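Local coordinates for protein isomerase/lactonizing enzyme (Agrobacterium tumefaciens, PDB 1RVK) that is of unknown specific function but, as a magnesium-binding member of the enolase superfamily, probably abstracts a proton next to a substrate carboxylate, at residues His49-Pro54 with Asp344-Leu349; Met314-Val319 with His360-Pro365; Ser348-Met353 with Leu367-Asp372. One frame throughout, in Å; residues are numbered along the deposited sequence.

Contact 1 of 3, residues His49-Pro54 with Asp344-Leu349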
loop_
_atom_site.group_PDB
_atom_site.type_symbol
_atom_site.label_atom_id
_atom_site.label_comp_id
_atom_site.label_asym_id
_atom_site.label_seq_id
_atom_site.Cartn_x
_atom_site.Cartn_y
_atom_site.Cartn_z
ATOM N N HIS A 49 14.804 10.751 -3.542
ATOM C CA HIS A 49 14.292 10.640 -2.177
ATOM C C HIS A 49 13.126 9.670 -2.026
ATOM O O HIS A 49 12.406 9.393 -2.983
ATOM C CB HIS A 49 13.805 12.010 -1.694
ATOM C CG HIS A 49 14.678 13.149 -2.109
ATOM N ND1 HIS A 49 15.835 13.485 -1.441
ATOM C CD2 HIS A 49 14.574 14.019 -3.142
ATOM C CE1 HIS A 49 16.406 14.514 -2.043
ATOM N NE2 HIS A 49 15.661 14.857 -3.078
ATOM N N SER A 50 12.937 9.181 -0.805
ATOM C CA SER A 50 11.830 8.283 -0.499
ATOM C C SER A 50 11.583 8.294 1.009
ATOM O O SER A 50 12.519 8.407 1.798
ATOM C CB SER A 50 12.132 6.865 -0.990
ATOM O OG SER A 50 10.925 6.136 -1.141
ATOM N N PHE A 51 10.317 8.174 1.400
ATOM C CA PHE A 51 9.928 8.215 2.807
ATOM C C PHE A 51 9.590 6.862 3.419
ATOM O O PHE A 51 9.098 5.966 2.734
ATOM C CB PHE A 51 8.720 9.140 2.963
ATOM C CG PHE A 51 8.995 10.559 2.568
ATOM C CD1 PHE A 51 9.574 11.443 3.469
ATOM C CD2 PHE A 51 8.717 11.002 1.276
ATOM C CE1 PHE A 51 9.875 12.752 3.092
ATOM C CE2 PHE A 51 9.014 12.308 0.890
ATOM C CZ PHE A 51 9.595 13.183 1.801
ATOM N N THR A 52 9.852 6.727 4.717
ATOM C CA THR A 52 9.546 5.499 5.446
ATOM C C THR A 52 9.684 5.741 6.945
ATOM O O THR A 52 10.062 6.832 7.371
ATOM C CB THR A 52 10.481 4.335 5.041
ATOM O OG1 THR A 52 9.944 3.101 5.533
ATOM C CG2 THR A 52 11.878 4.538 5.613
ATOM N N ALA A 53 9.362 4.728 7.741
ATOM C CA ALA A 53 9.462 4.838 9.192
ATOM C C ALA A 53 10.932 4.802 9.600
ATOM O O ALA A 53 11.721 4.046 9.035
ATOM C CB ALA A 53 8.702 3.695 9.858
ATOM N N PRO A 54 11.310 5.606 10.606
ATOM C CA PRO A 54 12.683 5.697 11.116
ATOM C C PRO A 54 13.427 4.377 11.329
ATOM O O PRO A 54 14.570 4.235 10.897
ATOM C CB PRO A 54 12.510 6.476 12.419
ATOM C CG PRO A 54 11.371 7.398 12.096
ATOM C CD PRO A 54 10.404 6.470 11.386
ATOM N N ASP A 344 1.885 17.539 5.848
ATOM C CA ASP A 344 2.552 18.820 6.039
ATOM C C ASP A 344 3.937 18.907 5.401
ATOM O O ASP A 344 4.429 20.007 5.134
ATOM C CB ASP A 344 2.631 19.190 7.534
ATOM C CG ASP A 344 3.187 18.073 8.408
ATOM O OD1 ASP A 344 3.738 17.084 7.876
ATOM O OD2 ASP A 344 3.075 18.200 9.650
ATOM N N TYR A 345 4.562 17.763 5.132
ATOM C CA TYR A 345 5.892 17.767 4.528
ATOM C C TYR A 345 5.880 17.683 2.999
ATOM O O TYR A 345 6.932 17.583 2.364
ATOM C CB TYR A 345 6.753 16.641 5.130
ATOM C CG TYR A 345 6.200 15.240 4.964
ATOM C CD1 TYR A 345 6.487 14.487 3.827
ATOM C CD2 TYR A 345 5.392 14.667 5.946
ATOM C CE1 TYR A 345 5.985 13.196 3.669
ATOM C CE2 TYR A 345 4.881 13.373 5.800
ATOM C CZ TYR A 345 5.183 12.645 4.659
ATOM O OH TYR A 345 4.685 11.368 4.509
ATOM N N LEU A 346 4.686 17.742 2.420
ATOM C CA LEU A 346 4.506 17.696 0.971
ATOM C C LEU A 346 3.720 18.944 0.562
ATOM O O LEU A 346 2.688 19.246 1.154
ATOM C CB LEU A 346 3.734 16.429 0.581
ATOM C CG LEU A 346 4.500 15.282 -0.090
ATOM C CD1 LEU A 346 5.888 15.136 0.496
ATOM C CD2 LEU A 346 3.700 13.993 0.058
ATOM N N LYS A 347 4.205 19.664 -0.442
ATOM C CA LYS A 347 3.541 20.889 -0.889
ATOM C C LYS A 347 2.246 20.648 -1.662
ATOM O O LYS A 347 1.355 21.497 -1.667
ATOM C CB LYS A 347 4.491 21.722 -1.757
ATOM C CG LYS A 347 5.761 22.185 -1.055
ATOM C CD LYS A 347 6.548 23.132 -1.957
ATOM C CE LYS A 347 7.811 23.641 -1.290
ATOM N NZ LYS A 347 8.775 22.544 -1.034
ATOM N N SER A 348 2.152 19.495 -2.320
ATOM C CA SER A 348 0.969 19.145 -3.108
ATOM C C SER A 348 0.705 17.656 -2.940
ATOM O O SER A 348 1.577 16.922 -2.482
ATOM C CB SER A 348 1.209 19.437 -4.593
ATOM O OG SER A 348 1.576 20.789 -4.807
ATOM N N LEU A 349 -0.491 17.217 -3.320
ATOM C CA LEU A 349 -0.849 15.807 -3.214
ATOM C C LEU A 349 -0.191 14.995 -4.318
ATOM O O LEU A 349 -0.045 15.460 -5.447
ATOM C CB LEU A 349 -2.365 15.612 -3.323
ATOM C CG LEU A 349 -3.276 16.114 -2.201
ATOM C CD1 LEU A 349 -2.973 15.356 -0.925
ATOM C CD2 LEU A 349 -3.087 17.610 -2.006
#
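Phe-51 meets Tyr-345 and Leu-346 in a small apolar contact near the protein surface, where strand 47-52, an outer strand of the N-terminal antiparallel sheet, faces the loop between strands 328-333 and 358-360. The backbones stay well apart: the nearest pair of CA atoms, those of Phe-51 and Tyr-345, are 10.5 Å from each other, so large side chains must fill the gap. Tyr-345 lays one side of its ring over a face of the phenylalanine, with Tyr-345 CE1 3.8 Å above the plane and centred on the Phe-51 ring. Its CD1 is equally involved, 3.9 Å from Phe-51 CE1. The planes are inclined at 44° and the centroids lie 4.9 Å apart, an oblique pairing. A chi1 of 59° wedges Tyr-345 CG between its own backbone N and carbonyl carbon and turns the ring toward the strand.

In the enolase superfamily an N-terminal alpha+beta domain packs against a modified TIM barrel, and this contact links a strand of the former to a loop that follows the last barrel strand. Leu-346 supplies a second apolar partner: its CB does not head for the strand, but its CD1 reaches to 4.2 Å from Phe-51 CE2. Ile-376 of helix 373-378 and Met-37 of the neighbouring strand also touch Phe-51, while Phe-11 meets the tyrosine ring edge-to-face. Beside these rings, the Asp-344 carboxylate bonds to Thr-13 OG1 and Thr-14 N, a polar tie between the same loop and strand 3-15.

Contact 2 of 3, residues Met314-Val319 with His360-Pro365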
loop_
_atom_site.group_PDB
_atom_site.type_symbol
_atom_site.label_atom_id
_atom_site.label_comp_id
_atom_site.label_asym_id
_atom_site.label_seq_id
_atom_site.Cartn_x
_atom_site.Cartn_y
_atom_site.Cartn_z
HETATM N N MSE A 314 4.813 5.947 -4.897
HETATM C CA MSE A 314 5.464 4.699 -5.286
HETATM C C MSE A 314 4.492 3.668 -5.850
HETATM O O MSE A 314 4.784 3.016 -6.858
HETATM C CB MSE A 314 6.228 4.106 -4.101
HETATM C CG MSE A 314 5.382 3.824 -2.878
HETATM SE SE MSE A 314 6.499 3.402 -1.348
HETATM C CE MSE A 314 5.125 2.686 -0.193
ATOM N N ASN A 315 3.336 3.524 -5.211
ATOM C CA ASN A 315 2.346 2.566 -5.683
ATOM C C ASN A 315 1.559 3.103 -6.869
ATOM O O ASN A 315 1.205 2.345 -7.773
ATOM C CB ASN A 315 1.393 2.179 -4.546
ATOM C CG ASN A 315 2.061 1.297 -3.517
ATOM O OD1 ASN A 315 2.541 0.210 -3.843
ATOM N ND2 ASN A 315 2.108 1.760 -2.273
ATOM N N LEU A 316 1.288 4.407 -6.872
ATOM C CA LEU A 316 0.547 5.014 -7.972
ATOM C C LEU A 316 1.296 4.845 -9.294
ATOM O O LEU A 316 0.690 4.586 -10.335
ATOM C CB LEU A 316 0.309 6.506 -7.702
ATOM C CG LEU A 316 -0.454 7.287 -8.777
ATOM C CD1 LEU A 316 -1.809 6.643 -9.029
ATOM C CD2 LEU A 316 -0.629 8.736 -8.333
ATOM N N HIS A 317 2.618 4.989 -9.258
ATOM C CA HIS A 317 3.398 4.853 -10.480
ATOM C C HIS A 317 3.374 3.427 -11.025
ATOM O O HIS A 317 3.387 3.226 -12.238
ATOM C CB HIS A 317 4.830 5.335 -10.244
ATOM C CG HIS A 317 4.966 6.827 -10.291
ATOM N ND1 HIS A 317 5.280 7.507 -11.447
ATOM C CD2 HIS A 317 4.756 7.772 -9.344
ATOM C CE1 HIS A 317 5.258 8.808 -11.212
ATOM N NE2 HIS A 317 4.942 8.996 -9.943
ATOM N N VAL A 318 3.330 2.440 -10.136
ATOM C CA VAL A 318 3.269 1.051 -10.584
ATOM C C VAL A 318 1.924 0.845 -11.283
ATOM O O VAL A 318 1.852 0.241 -12.353
ATOM C CB VAL A 318 3.391 0.064 -9.396
ATOM C CG1 VAL A 318 3.128 -1.367 -9.865
ATOM C CG2 VAL A 318 4.793 0.153 -8.796
ATOM N N VAL A 319 0.860 1.362 -10.680
ATOM C CA VAL A 319 -0.474 1.229 -11.261
ATOM C C VAL A 319 -0.577 1.930 -12.623
ATOM O O VAL A 319 -1.193 1.413 -13.551
ATOM C CB VAL A 319 -1.550 1.801 -10.307
ATOM C CG1 VAL A 319 -2.916 1.825 -10.996
ATOM C CG2 VAL A 319 -1.617 0.955 -9.038
ATOM N N HIS A 360 -5.195 11.459 -10.890
ATOM C CA HIS A 360 -4.328 11.875 -11.988
ATOM C C HIS A 360 -2.876 11.910 -11.544
ATOM O O HIS A 360 -2.522 12.639 -10.620
ATOM C CB HIS A 360 -4.736 13.261 -12.497
ATOM C CG HIS A 360 -6.050 13.277 -13.210
ATOM N ND1 HIS A 360 -7.254 13.116 -12.557
ATOM C CD2 HIS A 360 -6.347 13.401 -14.524
ATOM C CE1 HIS A 360 -8.236 13.142 -13.441
ATOM N NE2 HIS A 360 -7.712 13.313 -14.641
ATOM N N VAL A 361 -2.036 11.115 -12.199
ATOM C CA VAL A 361 -0.626 11.073 -11.843
ATOM C C VAL A 361 0.012 12.427 -12.129
ATOM O O VAL A 361 -0.048 12.929 -13.252
ATOM C CB VAL A 361 0.137 9.996 -12.639
ATOM C CG1 VAL A 361 1.536 9.817 -12.050
ATOM C CG2 VAL A 361 -0.635 8.680 -12.620
ATOM N N PRO A 362 0.625 13.042 -11.110
ATOM C CA PRO A 362 1.267 14.347 -11.294
ATOM C C PRO A 362 2.309 14.317 -12.403
ATOM O O PRO A 362 3.013 13.324 -12.580
ATOM C CB PRO A 362 1.892 14.616 -9.928
ATOM C CG PRO A 362 0.946 13.927 -8.989
ATOM C CD PRO A 362 0.700 12.615 -9.701
ATOM N N ASP A 363 2.402 15.408 -13.152
ATOM C CA ASP A 363 3.380 15.490 -14.223
ATOM C C ASP A 363 4.647 16.104 -13.633
ATOM O O ASP A 363 5.053 17.205 -14.004
ATOM C CB ASP A 363 2.853 16.363 -15.364
ATOM C CG ASP A 363 3.660 16.201 -16.639
ATOM O OD1 ASP A 363 3.407 16.951 -17.607
ATOM O OD2 ASP A 363 4.545 15.318 -16.674
ATOM N N ARG A 364 5.247 15.391 -12.685
ATOM C CA ARG A 364 6.467 15.838 -12.024
ATOM C C ARG A 364 7.491 14.713 -12.139
ATOM O O ARG A 364 7.123 13.540 -12.188
ATOM C CB ARG A 364 6.188 16.166 -10.550
ATOM C CG ARG A 364 5.130 17.252 -10.338
ATOM C CD ARG A 364 5.151 17.799 -8.912
ATOM N NE ARG A 364 4.575 16.888 -7.925
ATOM C CZ ARG A 364 3.301 16.900 -7.542
ATOM N NH1 ARG A 364 2.453 17.779 -8.061
ATOM N NH2 ARG A 364 2.873 16.037 -6.632
ATOM N N PRO A 365 8.788 15.054 -12.191
ATOM C CA PRO A 365 9.868 14.065 -12.309
ATOM C C PRO A 365 10.030 13.096 -11.138
ATOM O O PRO A 365 9.692 13.410 -9.995
ATOM C CB PRO A 365 11.107 14.934 -12.526
ATOM C CG PRO A 365 10.779 16.174 -11.762
ATOM C CD PRO A 365 9.333 16.421 -12.138
#
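Leu-316 and Val-361 mark the closest approach of the two backbones, with their CA atoms 7.3 Å apart: one lies on helix 313-321, the other on the irregular chain that leaves strand 358-360. That chain runs extended through Val-361 and Pro-362, then bends at Asp-363 in an inverse gamma turn. No hydrogen bond joins the two segments, and the contact is made by mostly buried, largely apolar side chains.

Val-361 is its pivot, since a beta-branched residue can offer a methyl to each of two helix side chains. With CG1 anti to the backbone N (chi1 -170°), that methyl sits over a face of the His-317 imidazole, a CH-pi contact 4.3 Å from the ring centroid and 26° off the normal. Its nearest ring atom is His-317 CE1, at 3.9 Å. The other methyl, Val-361 CG2, slides alongside Leu-316 and comes within 4.1 Å of Leu-316 CG. Further along, Leu-316 CD2 lies 4.3 Å from Pro-362 CD, so the rigid proline ring extends the apolar surface offered to the leucine. The histidine can belong here because its nitrogens have partners: ND1 is bonded to the backbone N of Tyr-121, and NE2 makes a weak bond to Leu-367 O. These hold the ring's rotation and leave a face for the valine.

Leu-316 also touches Val-131 on strand 130-137, the first strand of the barrel. Helix 313-321 is the last helix of a (beta/alpha)7-beta barrel, the modified TIM barrel of the enolase superfamily, and here the chain following that barrel packs against it.

Contact 3 of 3, residues Ser348-Met353 with Leu367-Asp372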
loop_
_atom_site.group_PDB
_atom_site.type_symbol
_atom_site.label_atom_id
_atom_site.label_comp_id
_atom_site.label_asym_id
_atom_site.label_seq_id
_atom_site.Cartn_x
_atom_site.Cartn_y
_atom_site.Cartn_z
ATOM N N SER A 348 2.152 19.495 -2.320
ATOM C CA SER A 348 0.969 19.145 -3.108
ATOM C C SER A 348 0.705 17.656 -2.940
ATOM O O SER A 348 1.577 16.922 -2.482
ATOM C CB SER A 348 1.209 19.437 -4.593
ATOM O OG SER A 348 1.576 20.789 -4.807
ATOM N N LEU A 349 -0.491 17.217 -3.320
ATOM C CA LEU A 349 -0.849 15.807 -3.214
ATOM C C LEU A 349 -0.191 14.995 -4.318
ATOM O O LEU A 349 -0.045 15.460 -5.447
ATOM C CB LEU A 349 -2.365 15.612 -3.323
ATOM C CG LEU A 349 -3.276 16.114 -2.201
ATOM C CD1 LEU A 349 -2.973 15.356 -0.925
ATOM C CD2 LEU A 349 -3.087 17.610 -2.006
ATOM N N SER A 350 0.204 13.774 -3.986
ATOM C CA SER A 350 0.811 12.896 -4.969
ATOM C C SER A 350 -0.299 12.194 -5.738
ATOM O O SER A 350 -0.077 11.700 -6.843
ATOM C CB SER A 350 1.686 11.837 -4.291
ATOM O OG SER A 350 2.810 12.419 -3.657
ATOM N N ASP A 351 -1.498 12.171 -5.157
ATOM C CA ASP A 351 -2.624 11.478 -5.776
ATOM C C ASP A 351 -3.948 12.239 -5.807
ATOM O O ASP A 351 -4.945 11.792 -5.237
ATOM C CB ASP A 351 -2.831 10.134 -5.070
ATOM C CG ASP A 351 -3.069 10.287 -3.577
ATOM O OD1 ASP A 351 -2.946 11.418 -3.057
ATOM O OD2 ASP A 351 -3.378 9.273 -2.915
ATOM N N PRO A 352 -3.982 13.387 -6.499
ATOM C CA PRO A 352 -5.200 14.199 -6.599
ATOM C C PRO A 352 -6.279 13.401 -7.323
ATOM O O PRO A 352 -5.990 12.718 -8.307
ATOM C CB PRO A 352 -4.761 15.404 -7.435
ATOM C CG PRO A 352 -3.269 15.380 -7.394
ATOM C CD PRO A 352 -2.920 13.927 -7.361
HETATM N N MSE A 353 -7.520 13.489 -6.856
HETATM C CA MSE A 353 -8.602 12.754 -7.502
HETATM C C MSE A 353 -9.721 13.694 -7.950
HETATM O O MSE A 353 -10.166 14.548 -7.177
HETATM C CB MSE A 353 -9.164 11.697 -6.545
HETATM C CG MSE A 353 -10.175 10.761 -7.199
HETATM SE SE MSE A 353 -10.874 9.418 -6.002
HETATM C CE MSE A 353 -12.207 10.507 -5.102
ATOM N N LEU A 367 9.313 10.190 -8.605
ATOM C CA LEU A 367 8.063 9.724 -8.012
ATOM C C LEU A 367 7.066 10.874 -7.946
ATOM O O LEU A 367 5.889 10.679 -7.639
ATOM C CB LEU A 367 8.312 9.164 -6.611
ATOM C CG LEU A 367 9.127 7.870 -6.564
ATOM C CD1 LEU A 367 9.507 7.552 -5.127
ATOM C CD2 LEU A 367 8.320 6.734 -7.179
ATOM N N GLY A 368 7.545 12.079 -8.239
ATOM C CA GLY A 368 6.670 13.236 -8.243
ATOM C C GLY A 368 6.206 13.744 -6.895
ATOM O O GLY A 368 5.221 14.480 -6.816
ATOM N N GLU A 369 6.891 13.362 -5.825
ATOM C CA GLU A 369 6.501 13.841 -4.509
ATOM C C GLU A 369 7.027 15.274 -4.379
ATOM O O GLU A 369 8.228 15.524 -4.497
ATOM C CB GLU A 369 7.055 12.915 -3.418
ATOM C CG GLU A 369 6.547 11.473 -3.568
ATOM C CD GLU A 369 6.896 10.561 -2.401
ATOM O OE1 GLU A 369 8.080 10.488 -2.021
ATOM O OE2 GLU A 369 5.980 9.897 -1.866
ATOM N N ASP A 370 6.103 16.208 -4.175
ATOM C CA ASP A 370 6.418 17.635 -4.053
ATOM C C ASP A 370 6.901 17.896 -2.629
ATOM O O ASP A 370 6.160 18.399 -1.783
ATOM C CB ASP A 370 5.153 18.448 -4.352
ATOM C CG ASP A 370 5.448 19.893 -4.716
ATOM O OD1 ASP A 370 4.481 20.639 -4.981
ATOM O OD2 ASP A 370 6.635 20.280 -4.741
ATOM N N ILE A 371 8.161 17.553 -2.379
ATOM C CA ILE A 371 8.756 17.670 -1.055
ATOM C C ILE A 371 9.030 19.077 -0.534
ATOM O O ILE A 371 9.651 19.897 -1.209
ATOM C CB ILE A 371 10.064 16.855 -0.999
ATOM C CG1 ILE A 371 9.787 15.427 -1.481
ATOM C CG2 ILE A 371 10.612 16.838 0.421
ATOM C CD1 ILE A 371 11.022 14.572 -1.636
ATOM N N ASP A 372 8.557 19.343 0.680
ATOM C CA ASP A 372 8.774 20.637 1.319
ATOM C C ASP A 372 10.039 20.471 2.154
ATOM O O ASP A 372 9.968 20.186 3.350
ATOM C CB ASP A 372 7.595 20.995 2.229
ATOM C CG ASP A 372 7.635 22.444 2.705
ATOM O OD1 ASP A 372 8.740 23.020 2.794
ATOM O OD2 ASP A 372 6.558 23.004 3.004
HETATM O O HOH W 1 3.467 15.131 -3.679
HETATM O O HOH W 2 3.470 10.185 -2.183
HETATM O O HOH W 3 2.775 10.498 -7.626
#
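Ser-348 and Asp-370 join two of the loop segments that follow the barrel, one leading to strand 358-360 and the other to helix 373-378. The direct link runs from Ser-348 OG to Asp-370 OD1, a hydrogen bond of 2.9 Å that uses the lone pair pointing away from the other carboxylate oxygen. Asp-370 CG stands anti to its backbone N (chi1 -161°), which carries the carboxylate across to the serine; an inverse gamma turn is centred on this aspartate.

Elsewhere water does the joining, and it is water that meets the backbone groups. One molecule donates to Ser-348 O, lies 2.8 Å from Ser-350 OG and accepts from Asp-370 N at 2.9 Å. A second bridges Ser-350 OG to Glu-369 OE2, so the short serine side chain lets its hydroxyl meet two waters. A third donates to Ser-350 O and Leu-367 O. Direct touching is sparse here, Ser-350 OG coming 3.9 Å from Glu-369 CG. Gly-368 has a left-handed backbone conformation (phi 73°), which glycine takes up readily.

Both loops belong to the chain that follows the last strand of the enolase-superfamily barrel and leads to helix 373-378, N-capped by Asp-372 through Phe-375 N.

Overall arrangement
Contact 2 is the buried one, contact 1 lies at the surface and contact 3 is partly buried between them in character. Their chemistry follows: methyl groups and an imidazole face in contact 2, aromatic rings in contact 1, hydroxyls, carboxylates and water in contact 3. Contacts 1 and 3 share Ser-348 and Leu-349, and backbone bonds from Lys-347 N to Asp-370 O and from Tyr-345 O to Asp-372 N run on from one into the other. Arg-364 ties contact 2 to both through Leu-349 O. All three involve the chain after the barrel, which meets a barrel helix in contact 2, another part of itself in contact 3 and the N-terminal domain in contact 1.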